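Local coordinates for protein aspartate aminotransferase (Rhodobacter sphaeroides, PDB 3NRA) that probably transfers the amino group of L-aspartate to 2-oxoglutarate with the help of pyridoxal 5'-phosphate, giving oxaloacetate and L-glutamate, at residues 276-279 with 280-283; 81-84 with 85-89; 313-316 with 317-321. One frame throughout, in Å; residues are numbered along the deposited sequence. Where two conformers were deposited one is given.

Contact 1: residues 276-279 with 280-283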
# COMPACT_ATOMS: atom_id res chain seq x y z
N GLU B 276 -0.87 9.07 8.70
CA GLU B 276 -0.81 9.94 7.50
C GLU B 276 0.61 10.17 7.07
O GLU B 276 0.94 10.10 5.89
CB GLU B 276 -1.44 11.30 7.81
CG GLU B 276 -1.55 12.25 6.61
CD GLU B 276 -0.38 13.22 6.48
OE1 GLU B 276 -0.24 14.11 7.34
OE2 GLU B 276 0.36 13.12 5.49
N LYS B 277 1.47 10.48 8.03
CA LYS B 277 2.87 10.75 7.74
C LYS B 277 3.53 9.50 7.18
O LYS B 277 4.24 9.57 6.17
CB LYS B 277 3.60 11.25 8.99
CG LYS B 277 3.30 12.70 9.37
CD LYS B 277 3.44 12.92 10.89
CE LYS B 277 3.72 14.39 11.27
NZ LYS B 277 5.16 14.58 11.72
N LEU B 278 3.22 8.35 7.77
CA LEU B 278 3.76 7.11 7.28
C LEU B 278 3.21 6.72 5.89
O LEU B 278 3.97 6.27 5.04
CB LEU B 278 3.54 6.00 8.28
CG LEU B 278 4.05 4.61 7.90
CD1 LEU B 278 5.48 4.63 7.44
CD2 LEU B 278 3.89 3.68 9.09
N GLN B 279 1.91 6.92 5.66
CA GLN B 279 1.30 6.56 4.35
C GLN B 279 2.03 7.23 3.18
O GLN B 279 2.17 6.63 2.10
CB GLN B 279 -0.20 6.92 4.31
CG GLN B 279 -0.84 6.65 2.94
CD GLN B 279 -2.28 6.19 3.02
OE1 GLN B 279 -2.55 5.00 3.20
NE2 GLN B 279 -3.23 7.13 2.91
N ALA B 280 2.46 8.47 3.38
CA ALA B 280 3.20 9.18 2.39
C ALA B 280 4.37 8.34 1.85
O ALA B 280 4.55 8.29 0.64
CB ALA B 280 3.71 10.57 2.96
N ILE B 281 5.09 7.64 2.73
CA ILE B 281 6.26 6.87 2.30
C ILE B 281 5.99 5.37 2.08
O ILE B 281 6.82 4.68 1.48
CB ILE B 281 7.52 7.10 3.21
CG1 ILE B 281 7.32 6.55 4.63
CG2 ILE B 281 7.90 8.62 3.26
CD1 ILE B 281 8.47 6.85 5.55
N VAL B 282 4.82 4.89 2.49
CA VAL B 282 4.42 3.51 2.24
C VAL B 282 3.87 3.34 0.83
O VAL B 282 4.23 2.36 0.13
CB VAL B 282 3.36 3.00 3.29
CG1 VAL B 282 2.77 1.64 2.88
CG2 VAL B 282 4.01 2.89 4.67
N SER B 283 2.95 4.23 0.42
CA SER B 283 2.38 4.17 -0.95
C SER B 283 1.79 5.49 -1.48
O SER B 283 1.06 5.47 -2.50
CB SER B 283 1.32 3.07 -1.01
OG SER B 283 0.22 3.35 -0.13
O HOH W 1 -0.24 3.13 2.69
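L278 leans along the last turn of helix 269-282 onto I281 and V282, at the C-terminal end of a helix that reaches the dimer interface of this aminotransferase. Its CG lies anti to the backbone N (chi1 179°), a rotation that brings the end of the side chain, not its base, near V282: CD1 of L278 comes to 3.6 Å from CG2 of V282. The same methyl also meets I281, whose chain runs at about a right angle to that of L278, with CD1 of L278 3.9 Å from CG1 of I281. I281 has CG1 between its backbone N and carbonyl carbon (chi1 67°), which places CG1 of I281 3.4 Å from O of L278 as well as against the methyl.

That oxygen takes two N-H groups. The N of V282 lies in the carbonyl plane, 3.0 Å from O of L278, whereas the N of I281 stands above the plane at 2.9 Å from the same oxygen. An i to i+4 and an i to i+3 bond thus share one acceptor in the last turn. A nearly straight bond follows, from N of S283 to O of Q279 (3.0 Å, N-H...O 169°), and S283 is the first residue to leave helical angles.

L117 and A120 of helix 110-120 pack on L278. From the second subunit F8 meets L278, L11 meets I281, and V282 meets its own counterpart. The buried Q279 has CG anti to its backbone N and bends at chi2, taking its amide to Y77 and I107, whose carbonyls accept from NE2. At the oxygen end of that amide, a water molecule donates to OE1 of Q279 at 3.0 Å and is hydrogen-bonded to OG of S283 at 2.9 Å.

Contact 2: residues 81-84 with 85-89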
# COMPACT_ATOMS: atom_id res chain seq x y z
N LEU B 81 -10.30 15.17 0.16
CA LEU B 81 -11.00 15.96 1.18
C LEU B 81 -12.53 15.89 1.03
O LEU B 81 -13.23 15.62 1.98
CB LEU B 81 -10.56 17.42 1.12
CG LEU B 81 -11.08 18.37 2.22
CD1 LEU B 81 -10.64 17.92 3.63
CD2 LEU B 81 -10.61 19.83 1.93
N GLY B 82 -13.02 16.12 -0.18
CA GLY B 82 -14.47 16.02 -0.44
C GLY B 82 -15.07 14.67 -0.03
O GLY B 82 -16.16 14.63 0.53
N ILE B 83 -14.33 13.58 -0.24
CA ILE B 83 -14.82 12.25 0.07
C ILE B 83 -14.75 12.01 1.58
O ILE B 83 -15.68 11.47 2.18
CB ILE B 83 -14.05 11.16 -0.75
CG1 ILE B 83 -14.32 11.37 -2.25
CG2 ILE B 83 -14.49 9.74 -0.35
CD1 ILE B 83 -13.45 10.57 -3.15
N ARG B 84 -13.70 12.48 2.22
CA ARG B 84 -13.66 12.43 3.68
C ARG B 84 -14.83 13.19 4.34
O ARG B 84 -15.47 12.66 5.25
CB ARG B 84 -12.33 12.94 4.20
CG ARG B 84 -11.27 11.90 4.13
CD ARG B 84 -10.04 12.36 4.81
NE ARG B 84 -9.31 13.32 3.99
CZ ARG B 84 -8.83 14.51 4.39
NH1 ARG B 84 -8.97 14.97 5.65
NH2 ARG B 84 -8.15 15.25 3.52
N ASP B 85 -15.12 14.39 3.84
CA ASP B 85 -16.27 15.16 4.30
C ASP B 85 -17.63 14.46 4.08
O ASP B 85 -18.52 14.60 4.89
CB ASP B 85 -16.29 16.55 3.65
CG ASP B 85 -15.19 17.48 4.17
OD1 ASP B 85 -14.63 17.21 5.27
OD2 ASP B 85 -14.91 18.49 3.49
N LEU B 86 -17.77 13.75 2.96
CA LEU B 86 -18.97 12.93 2.72
C LEU B 86 -19.02 11.75 3.70
O LEU B 86 -20.08 11.40 4.20
CB LEU B 86 -19.01 12.38 1.29
CG LEU B 86 -19.82 13.07 0.20
CD1 LEU B 86 -19.59 12.30 -1.12
CD2 LEU B 86 -21.36 13.15 0.53
N LEU B 87 -17.89 11.11 3.93
CA LEU B 87 -17.88 9.83 4.66
C LEU B 87 -18.07 9.99 6.17
O LEU B 87 -18.73 9.17 6.80
CB LEU B 87 -16.61 9.06 4.39
CG LEU B 87 -16.46 8.31 3.06
CD1 LEU B 87 -15.10 7.51 3.12
CD2 LEU B 87 -17.61 7.39 2.77
N ALA B 88 -17.50 11.06 6.74
CA ALA B 88 -17.45 11.22 8.20
C ALA B 88 -18.84 11.14 8.87
O ALA B 88 -19.01 10.42 9.87
CB ALA B 88 -16.72 12.56 8.57
N PRO B 89 -19.85 11.87 8.30
CA PRO B 89 -21.23 11.75 8.83
C PRO B 89 -21.79 10.34 8.72
O PRO B 89 -22.46 9.87 9.63
CB PRO B 89 -22.04 12.74 7.97
CG PRO B 89 -21.04 13.71 7.45
CD PRO B 89 -19.75 12.94 7.28
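I83 and L87 lie side by side on one face of the first turns of helix 81-95, an i to i+4 pair whose side chains point the same way. CG2 of I83 is 4.2 Å from CD1 of L87, a light apolar touch. With CG2 of I83 anti to the backbone N and CG of L87 anti to its carbonyl carbon (chi1 -77°), the two branches face each other along the helix. CG of L87 also sits 3.4 Å from O of I83, the oxygen that accepts the N-H of L87 at 2.8 Å. I107 of strand 105-108 packs on I83.

D85 and L81 form the second i to i+4 pair, and here the side chains run at a slant. The carboxylate folds back toward the first turn, bringing OD2 of D85 within 4.0 Å of CG of L81. Its charge is met outside this turn, by a salt bridge from OD1 to NE of R102.

The R84 chain, bent at chi3 (-76°), carries its guanidinium to a different side from the carboxylate of D85, NH1 of R84 and OD1 of D85 being 6.1 Å apart. NH2 of R84 forms a salt bridge with E76, and NH1 donates to the carbonyl of A101. Backbone i to i+4 bonds run through A88 before the helix kinks at P89; in the first of them N of D85 donates to O of L81 at 2.9 Å, with an N-H...O angle of 170°.

Contact 3: residues 313-316 with 317-321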
# COMPACT_ATOMS: atom_id res chain seq x y z
N GLN B 313 -27.26 -14.92 4.90
CA GLN B 313 -27.80 -15.60 6.07
C GLN B 313 -28.40 -16.94 5.67
O GLN B 313 -28.31 -17.90 6.41
CB GLN B 313 -28.88 -14.72 6.74
CG GLN B 313 -29.16 -15.06 8.21
CD GLN B 313 -29.96 -13.99 8.95
OE1 GLN B 313 -29.71 -12.77 8.80
NE2 GLN B 313 -30.90 -14.43 9.77
N ALA B 314 -28.97 -17.01 4.47
CA ALA B 314 -29.48 -18.29 3.94
C ALA B 314 -28.33 -19.27 3.71
O ALA B 314 -28.43 -20.46 4.05
CB ALA B 314 -30.29 -18.07 2.66
N ILE B 315 -27.21 -18.77 3.19
CA ILE B 315 -26.01 -19.59 2.99
C ILE B 315 -25.42 -20.02 4.34
O ILE B 315 -25.15 -21.21 4.56
CB ILE B 315 -24.92 -18.84 2.20
CG1 ILE B 315 -25.39 -18.54 0.77
CG2 ILE B 315 -23.65 -19.68 2.15
CD1 ILE B 315 -24.48 -17.61 0.04
N ARG B 316 -25.22 -19.04 5.23
CA ARG B 316 -24.80 -19.32 6.60
C ARG B 316 -25.58 -20.48 7.21
O ARG B 316 -24.97 -21.45 7.71
CB ARG B 316 -24.99 -18.08 7.47
CG ARG B 316 -24.49 -18.24 8.92
CD ARG B 316 -25.10 -17.17 9.84
NE ARG B 316 -26.51 -17.42 10.11
CZ ARG B 316 -27.25 -16.73 10.99
NH1 ARG B 316 -26.72 -15.76 11.74
NH2 ARG B 316 -28.53 -17.05 11.16
N ASP B 317 -26.90 -20.42 7.14
CA ASP B 317 -27.75 -21.40 7.84
C ASP B 317 -27.69 -22.80 7.23
O ASP B 317 -27.73 -23.80 7.96
CB ASP B 317 -29.22 -20.93 7.86
CG ASP B 317 -29.45 -19.72 8.76
OD1 ASP B 317 -28.54 -19.35 9.53
OD2 ASP B 317 -30.55 -19.13 8.69
N GLU B 318 -27.68 -22.89 5.90
CA GLU B 318 -27.59 -24.20 5.26
C GLU B 318 -26.20 -24.80 5.43
O GLU B 318 -26.08 -25.97 5.64
CB GLU B 318 -27.99 -24.17 3.78
CG GLU B 318 -28.31 -25.60 3.22
CD GLU B 318 -28.83 -25.61 1.78
OE1 GLU B 318 -28.74 -24.57 1.08
OE2 GLU B 318 -29.34 -26.66 1.34
N LEU B 319 -25.15 -23.98 5.36
CA LEU B 319 -23.80 -24.50 5.63
C LEU B 319 -23.69 -25.01 7.05
O LEU B 319 -23.08 -26.04 7.27
CB LEU B 319 -22.72 -23.46 5.38
CG LEU B 319 -22.30 -23.19 3.92
CD1 LEU B 319 -20.91 -22.61 3.89
CD2 LEU B 319 -22.35 -24.42 3.04
N LEU B 320 -24.28 -24.30 7.99
CA LEU B 320 -24.25 -24.73 9.38
C LEU B 320 -24.97 -26.05 9.56
O LEU B 320 -24.46 -26.93 10.21
CB LEU B 320 -24.83 -23.66 10.30
CG LEU B 320 -23.90 -22.50 10.67
CD1 LEU B 320 -24.69 -21.42 11.41
CD2 LEU B 320 -22.70 -22.99 11.51
N HIS B 321 -26.13 -26.19 8.92
CA HIS B 321 -26.87 -27.44 8.95
C HIS B 321 -26.01 -28.65 8.48
O HIS B 321 -25.99 -29.70 9.14
CB HIS B 321 -28.11 -27.36 8.09
CG HIS B 321 -28.98 -28.55 8.20
ND1 HIS B 321 -29.75 -28.81 9.32
CD2 HIS B 321 -29.17 -29.60 7.35
CE1 HIS B 321 -30.40 -29.95 9.13
NE2 HIS B 321 -30.06 -30.45 7.96
O HOH W 2 -31.35 -17.34 10.27
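R316 and D317, neighbours in the middle of helix 304-324, join their charged groups on one flank of the helix while I315 and L319 pack on another. On the apolar flank, I315 and L319 are an i to i+4 pair lying side by side, CG2 of I315 being 4.2 Å from CG of L319. This is the tightly packed part, for I315, L319 and L320 are all buried: H388 and A395 of helix 388-404 touch I315 and L319 respectively, and L340 of strand 339-340 closes over L319 and L320. Beneath them N of L319 makes an ordinary helical bond to O of I315, 2.9 Å long. L320 belongs to both parts, as its CD1 rests 4.0 Å from CG of R316, the apolar root of the arginine chain.

The charged flank is more open, and D317 is exposed. R316 starts with CG anti to the backbone N (chi1 -176°) and bends at chi3 (72°), which swings the guanidinium back alongside the aspartate. It grips side-on, with NE 2.9 Å and NH2 2.8 Å from the same atom, OD1 of D317. That oxygen lies close to the guanidinium plane, yet the two flat groups are turned 36° apart: NH2 uses the syn lone pair, while NE meets the syn side out of the carboxylate plane. CG of Q313 lies 3.6 Å above one guanidinium face, toward its rim. The amide of Q313 accepts at OE1 from N of A227 and donates from NE2 to a water near OD2 of D317.

NH1 of R316 donates to the carbonyl of P334. With the side-on grip, this probably limits rotation of the guanidinium, and two N-H groups on one carboxylate oxygen probably help keep D317 ionised.

How the contacts relate
All three contacts lie within single helices, each a different one, and none touches another. Contact 1 is the most buried, its apolar side chains packing on the second subunit, whereas no other chain of the assembly reaches contacts 2 and 3. Contacts 1 and 2 both lean on strand 105-108 and are about 8 Å apart at their nearest atoms; contact 3 lies about 41 Å from contact 1, centre to centre, against helix 388-404 and strand 339-340. Chemistry follows place: contact 1 ends a helix with a shared carbonyl, contact 2 sends its charges to loop residues, and contact 3 pairs its charges between neighbouring residues of the helix.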